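Local coordinates for protein putative arsenate reductase (Streptococcus mutans UA159, PDB 3FZ4) that probably acts as an arsenate reductase of the ArsC family, with a redox-active disulfide on a thioredoxin-like fold, at residues L94-L99 against V107-R112; M4-E9 against D31-K36. The protein carries 1 engineered substitution. All blocks are in the same frame, centred on the assembly; numbering follows the deposited sequence. Where two conformers were deposited one is given.

Contact 1 of 2, residues L94-L99 against V107-R112. With NA (sodium ion), chain B.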
loop_
_atom_site.group_PDB
_atom_site.type_symbol
_atom_site.label_atom_id
_atom_site.label_comp_id
_atom_site.label_asym_id
_atom_site.label_seq_id
_atom_site.Cartn_x
_atom_site.Cartn_y
_atom_site.Cartn_z
ATOM N N LEU A 94 -9.336 1.325 -1.147
ATOM C CA LEU A 94 -9.283 -0.141 -1.290
ATOM C C LEU A 94 -7.915 -0.716 -1.001
ATOM O O LEU A 94 -7.800 -1.912 -0.781
ATOM C CB LEU A 94 -9.675 -0.555 -2.716
ATOM C CG LEU A 94 -11.169 -0.490 -3.007
ATOM C CD1 LEU A 94 -11.478 -0.753 -4.491
ATOM C CD2 LEU A 94 -11.897 -1.472 -2.076
ATOM N N ILE A 95 -6.892 0.135 -0.995
ATOM C CA ILE A 95 -5.515 -0.325 -0.918
ATOM C C ILE A 95 -5.068 -0.392 0.567
ATOM O O ILE A 95 -5.384 0.491 1.362
ATOM C CB ILE A 95 -4.541 0.617 -1.705
ATOM C CG1 ILE A 95 -5.056 0.867 -3.114
ATOM C CG2 ILE A 95 -3.119 0.076 -1.666
ATOM C CD1 ILE A 95 -4.235 1.841 -3.894
ATOM N N LYS A 96 -4.382 -1.460 0.946
ATOM C CA LYS A 96 -3.814 -1.577 2.281
ATOM C C LYS A 96 -2.882 -0.382 2.522
ATOM O O LYS A 96 -2.146 0.009 1.600
ATOM C CB LYS A 96 -3.026 -2.875 2.320
ATOM C CG LYS A 96 -2.353 -3.161 3.627
ATOM C CD LYS A 96 -3.339 -3.292 4.760
ATOM C CE LYS A 96 -2.650 -3.893 5.965
ATOM N NZ LYS A 96 -3.459 -3.852 7.209
ATOM N N ARG A 97 -2.874 0.149 3.742
ATOM C CA ARG A 97 -1.985 1.285 4.051
ATOM C C ARG A 97 -1.439 1.080 5.463
ATOM O O ARG A 97 -2.060 0.359 6.257
ATOM C CB ARG A 97 -2.718 2.633 3.947
ATOM C CG ARG A 97 -3.979 2.659 4.784
ATOM C CD ARG A 97 -4.625 4.000 4.757
ATOM N NE ARG A 97 -5.691 4.098 5.743
ATOM C CZ ARG A 97 -6.986 4.022 5.461
ATOM N NH1 ARG A 97 -7.861 4.156 6.448
ATOM N NH2 ARG A 97 -7.397 3.854 4.212
ATOM N N PRO A 98 -0.282 1.650 5.776
ATOM C CA PRO A 98 0.611 2.339 4.840
ATOM C C PRO A 98 1.297 1.412 3.851
ATOM O O PRO A 98 1.298 0.179 4.016
ATOM C CB PRO A 98 1.652 2.974 5.753
ATOM C CG PRO A 98 1.684 2.056 6.963
ATOM C CD PRO A 98 0.266 1.573 7.139
ATOM N N LEU A 99 1.898 2.007 2.821
ATOM C CA LEU A 99 2.808 1.286 1.937
ATOM C C LEU A 99 4.125 2.022 1.934
ATOM O O LEU A 99 4.158 3.256 1.957
ATOM C CB LEU A 99 2.330 1.292 0.496
ATOM C CG LEU A 99 0.937 0.780 0.210
ATOM C CD1 LEU A 99 0.591 1.052 -1.265
ATOM C CD2 LEU A 99 0.830 -0.711 0.530
ATOM N N VAL A 107 8.232 -2.483 -0.697
ATOM C CA VAL A 107 9.116 -3.103 0.307
ATOM C C VAL A 107 8.446 -3.420 1.617
ATOM O O VAL A 107 8.949 -4.263 2.348
ATOM C CB VAL A 107 10.444 -2.343 0.587
ATOM C CG1 VAL A 107 11.265 -2.257 -0.687
ATOM C CG2 VAL A 107 10.214 -0.962 1.176
ATOM N N GLN A 108 7.325 -2.768 1.929
ATOM C CA GLN A 108 6.560 -3.169 3.101
ATOM C C GLN A 108 5.119 -2.738 2.961
ATOM O O GLN A 108 4.857 -1.561 2.661
ATOM C CB GLN A 108 7.133 -2.635 4.417
ATOM C CG GLN A 108 6.444 -3.273 5.640
ATOM C CD GLN A 108 7.177 -3.018 6.924
ATOM O OE1 GLN A 108 8.408 -3.007 6.947
ATOM N NE2 GLN A 108 6.444 -2.840 8.003
ATOM N N ILE A 109 4.189 -3.674 3.182
ATOM C CA ILE A 109 2.758 -3.352 3.236
ATOM C C ILE A 109 2.319 -3.365 4.697
ATOM O O ILE A 109 2.629 -4.308 5.426
ATOM C CB ILE A 109 1.896 -4.413 2.461
ATOM C CG1 ILE A 109 2.329 -4.585 1.002
ATOM C CG2 ILE A 109 0.426 -4.055 2.538
ATOM C CD1 ILE A 109 1.632 -5.788 0.315
ATOM N N GLY A 110 1.566 -2.353 5.129
ATOM C CA GLY A 110 1.116 -2.268 6.513
ATOM C C GLY A 110 2.266 -1.988 7.476
ATOM O O GLY A 110 3.391 -1.602 7.077
ATOM N N TYR A 111 2.017 -2.187 8.757
ATOM C CA TYR A 111 2.999 -1.809 9.766
ATOM C C TYR A 111 3.000 -2.844 10.902
ATOM O O TYR A 111 2.772 -2.534 12.064
ATOM C CB TYR A 111 2.746 -0.369 10.254
ATOM C CG TYR A 111 3.912 0.206 11.008
ATOM C CD1 TYR A 111 5.147 0.362 10.415
ATOM C CD2 TYR A 111 3.768 0.597 12.331
ATOM C CE1 TYR A 111 6.236 0.901 11.136
ATOM C CE2 TYR A 111 4.822 1.140 13.026
ATOM C CZ TYR A 111 6.058 1.269 12.432
ATOM O OH TYR A 111 7.089 1.819 13.156
ATOM N N ARG A 112 3.229 -4.096 10.532
ATOM C CA ARG A 112 3.295 -5.189 11.515
ATOM C C ARG A 112 4.641 -5.299 12.169
ATOM O O ARG A 112 4.745 -5.877 13.253
ATOM C CB ARG A 112 2.997 -6.532 10.856
ATOM C CG ARG A 112 1.651 -6.584 10.265
ATOM C CD ARG A 112 1.292 -7.987 9.809
ATOM N NE ARG A 112 0.736 -8.882 10.872
ATOM C CZ ARG A 112 1.431 -9.853 11.480
ATOM N NH1 ARG A 112 2.693 -10.109 11.138
ATOM N NH2 ARG A 112 0.855 -10.617 12.393
HETATM NA NA NA B . 4.397 0.052 5.101
#
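Pro98 O accepts the backbone N-H of Gly110, N to O 2.8 Å; this is the polar bond that joins residues 94-99 to the end of strand 105-109. One residue further on, Leu99 faces Ile109 as an antiparallel, non-hydrogen-bonded pair, and Leu99 CA approaches Gln108 O at 3.6 Å in a CA-H...O contact. The peptide bond before Pro98 is cis. A cis-proline leading into a strand and facing a CxxC pair is a general feature of thioredoxin folds, and this protein is a worked example of it: Pro98 packs on Thr15 and Cys16 at the start of helix 14-26, while Arg97 reaches Cys13, the other half of the disulfide. The pyrrolidine ring also borders residues 110-111: CD lies 4.0 Å from Gly110 CA, and CG lies 4.2 Å from Tyr111 CB. The Tyr111 ring then runs off to helix 14-26, where its hydroxyl bonds Glu22. Gly110 takes a positive phi of 69° as the chain leaves the strand, and its carbonyl is turned to a sodium ion, Gly110 O at 2.8 Å and Gln108 O at 3.0 Å, with Tyr115 OH as the third protein ligand. Gln108 NE2 adds a weak bond to Gly110 O, its stronger partner being Thr113 O. Among the apolar groups, the side chains of Leu99 and Ile109 run alongside each other from the same face of the sheet. With CG2 of Ile109 placed anti to the backbone N, that methyl rests 3.9 Å from Leu99 CD2.

Contact 2 of 2, residues M4-E9 against D31-K36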
loop_
_atom_site.group_PDB
_atom_site.type_symbol
_atom_site.label_atom_id
_atom_site.label_comp_id
_atom_site.label_asym_id
_atom_site.label_seq_id
_atom_site.Cartn_x
_atom_site.Cartn_y
_atom_site.Cartn_z
HETATM N N MSE A 4 14.267 8.163 -2.620
HETATM C CA MSE A 4 14.181 6.753 -2.972
HETATM C C MSE A 4 12.935 6.125 -2.360
HETATM O O MSE A 4 12.332 5.238 -2.978
HETATM C CB MSE A 4 15.399 5.992 -2.471
HETATM C CG MSE A 4 16.595 6.099 -3.374
HETATM SE SE MSE A 4 17.838 4.692 -2.970
HETATM C CE MSE A 4 17.865 5.011 -1.048
ATOM N N LEU A 5 12.553 6.577 -1.155
ATOM C CA LEU A 5 11.370 6.022 -0.458
ATOM C C LEU A 5 10.128 6.844 -0.680
ATOM O O LEU A 5 10.121 8.084 -0.537
ATOM C CB LEU A 5 11.565 5.879 1.054
ATOM C CG LEU A 5 12.657 4.948 1.551
ATOM C CD1 LEU A 5 12.719 5.032 3.037
ATOM C CD2 LEU A 5 12.392 3.505 1.141
ATOM N N THR A 6 9.063 6.137 -1.053
ATOM C CA THR A 6 7.720 6.713 -1.157
ATOM C C THR A 6 6.843 6.057 -0.069
ATOM O O THR A 6 6.870 4.825 0.092
ATOM C CB THR A 6 7.127 6.491 -2.550
ATOM O OG1 THR A 6 8.059 7.023 -3.499
ATOM C CG2 THR A 6 5.828 7.164 -2.687
ATOM N N PHE A 7 6.150 6.891 0.694
ATOM C CA PHE A 7 5.342 6.460 1.835
ATOM C C PHE A 7 3.890 6.839 1.554
ATOM O O PHE A 7 3.564 8.022 1.500
ATOM C CB PHE A 7 5.871 7.151 3.101
ATOM C CG PHE A 7 5.078 6.869 4.336
ATOM C CD1 PHE A 7 5.037 5.575 4.892
ATOM C CD2 PHE A 7 4.373 7.912 4.956
ATOM C CE1 PHE A 7 4.307 5.352 6.077
ATOM C CE2 PHE A 7 3.654 7.689 6.142
ATOM C CZ PHE A 7 3.591 6.408 6.681
ATOM N N TYR A 8 3.051 5.834 1.328
ATOM C CA TYR A 8 1.635 6.084 1.065
ATOM C C TYR A 8 0.848 6.002 2.362
ATOM O O TYR A 8 0.952 5.015 3.100
ATOM C CB TYR A 8 1.087 5.069 0.084
ATOM C CG TYR A 8 1.506 5.306 -1.322
ATOM C CD1 TYR A 8 0.753 6.140 -2.125
ATOM C CD2 TYR A 8 2.628 4.683 -1.869
ATOM C CE1 TYR A 8 1.125 6.409 -3.430
ATOM C CE2 TYR A 8 2.989 4.914 -3.211
ATOM C CZ TYR A 8 2.222 5.793 -3.967
ATOM O OH TYR A 8 2.565 6.065 -5.287
ATOM N N GLU A 9 0.059 7.033 2.644
ATOM C CA GLU A 9 -0.597 7.176 3.951
ATOM C C GLU A 9 -1.957 7.829 3.766
ATOM O O GLU A 9 -2.342 8.188 2.662
ATOM C CB GLU A 9 0.275 8.016 4.900
ATOM C CG GLU A 9 0.563 9.417 4.360
ATOM C CD GLU A 9 1.063 10.359 5.421
ATOM O OE1 GLU A 9 0.850 10.065 6.602
ATOM O OE2 GLU A 9 1.665 11.368 5.063
ATOM N N ASP A 31 9.094 10.534 0.580
ATOM C CA ASP A 31 8.046 11.379 0.005
ATOM C C ASP A 31 6.706 10.819 0.460
ATOM O O ASP A 31 6.373 9.689 0.083
ATOM C CB ASP A 31 8.176 11.296 -1.513
ATOM C CG ASP A 31 7.139 12.113 -2.255
ATOM O OD1 ASP A 31 6.646 13.142 -1.729
ATOM O OD2 ASP A 31 6.843 11.723 -3.403
ATOM N N ALA A 32 5.955 11.567 1.252
ATOM C CA ALA A 32 4.656 11.121 1.739
ATOM C C ALA A 32 3.608 11.465 0.692
ATOM O O ALA A 32 3.487 12.617 0.244
ATOM C CB ALA A 32 4.320 11.764 3.085
ATOM N N ILE A 33 2.796 10.478 0.346
ATOM C CA ILE A 33 1.727 10.652 -0.636
ATOM C C ILE A 33 0.407 10.213 -0.024
ATOM O O ILE A 33 0.351 9.138 0.600
ATOM C CB ILE A 33 1.993 9.808 -1.879
ATOM C CG1 ILE A 33 3.323 10.211 -2.534
ATOM C CG2 ILE A 33 0.820 9.926 -2.864
ATOM C CD1 ILE A 33 3.606 9.505 -3.844
ATOM N N ASP A 34 -0.658 10.996 -0.248
ATOM C CA ASP A 34 -1.975 10.603 0.258
ATOM C C ASP A 34 -2.564 9.571 -0.673
ATOM O O ASP A 34 -2.765 9.835 -1.857
ATOM C CB ASP A 34 -2.873 11.843 0.416
ATOM C CG ASP A 34 -4.237 11.518 1.016
ATOM O OD1 ASP A 34 -4.981 10.734 0.398
ATOM O OD2 ASP A 34 -4.576 12.063 2.083
ATOM N N ILE A 35 -2.809 8.375 -0.140
ATOM C CA ILE A 35 -3.207 7.250 -0.945
ATOM C C ILE A 35 -4.614 7.397 -1.540
ATOM O O ILE A 35 -4.916 6.791 -2.564
ATOM C CB ILE A 35 -3.033 5.947 -0.114
ATOM C CG1 ILE A 35 -2.883 4.727 -1.004
ATOM C CG2 ILE A 35 -4.155 5.765 0.911
ATOM C CD1 ILE A 35 -2.579 3.428 -0.243
ATOM N N LYS A 36 -5.467 8.200 -0.901
ATOM C CA LYS A 36 -6.788 8.456 -1.459
ATOM C C LYS A 36 -6.703 9.516 -2.564
ATOM O O LYS A 36 -7.279 9.331 -3.641
ATOM C CB LYS A 36 -7.791 8.848 -0.371
ATOM C CG LYS A 36 -9.230 9.020 -0.883
ATOM C CD LYS A 36 -10.229 9.238 0.259
ATOM C CE LYS A 36 -10.565 10.721 0.482
ATOM N NZ LYS A 36 -11.259 11.008 1.801
HETATM O O HOH W 1 7.996 9.574 -4.612
#
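Phe7 and Ile33 sit at the middle of a parallel ladder between strands 5-9 and 30-34, the two strands of a beta-alpha-beta unit whose connecting helix is 14-26. The ladder is carried by five backbone bonds: Asp31 N to Leu5 O, Phe7 N to Asp31 O, Ile33 N to Phe7 O, Glu9 N to Ile33 O and, past the strand end, Ile35 N to Glu9 O at 2.8 Å. Softer CA-H...O contacts run between them, as from Ala32 CA to Phe7 O at 3.3 Å.

Apolar packing differs on the two faces. On the side of Thr6, Tyr8 and Ile33, the Tyr8 ring runs alongside Ile33, CE1 lying 3.6 Å from Ile33 CG2, and Ile35 CD1 comes up to Tyr8 CB at 4.0 Å. Thr6 CG2 presses tightly on Ile33 CD1, 3.4 Å away. On the helix side, Ala32 CB sits at the edge of the Phe7 ring, which is itself covered by Ala19, Lys20 and Leu23.

The polar side chains work at the two ends of the ladder. Glu9 turns its chain so that CG lies between the backbone N and carbonyl carbon (chi1 59°), bringing OE2 up to Ala32 CB and into a salt bridge with Lys20. At the opposite end one water links Thr6 OG1 (2.8 Å) to Asp31 OD2 (2.7 Å).

The two contacts occupy opposite halves of one mixed sheet, whose strand order is 30-34, 5-9, 99-102, 105-109. Contact 1 lies nearer the middle of the chain, its centre about 4 Å from the chain centre against about 9 Å for contact 2, though both are partly buried. They meet where the central strands adjoin: Leu99 O and Tyr8 N, 2.9 Å apart, probably form a hydrogen bond, and Pro98 CB packs on Phe7 CE1 at 3.6 Å. Contact 2 is a regular parallel ladder with five backbone bonds, whereas contact 1 relies on a single such bond, a cis-proline and a sodium ion where the strands end and loop begins.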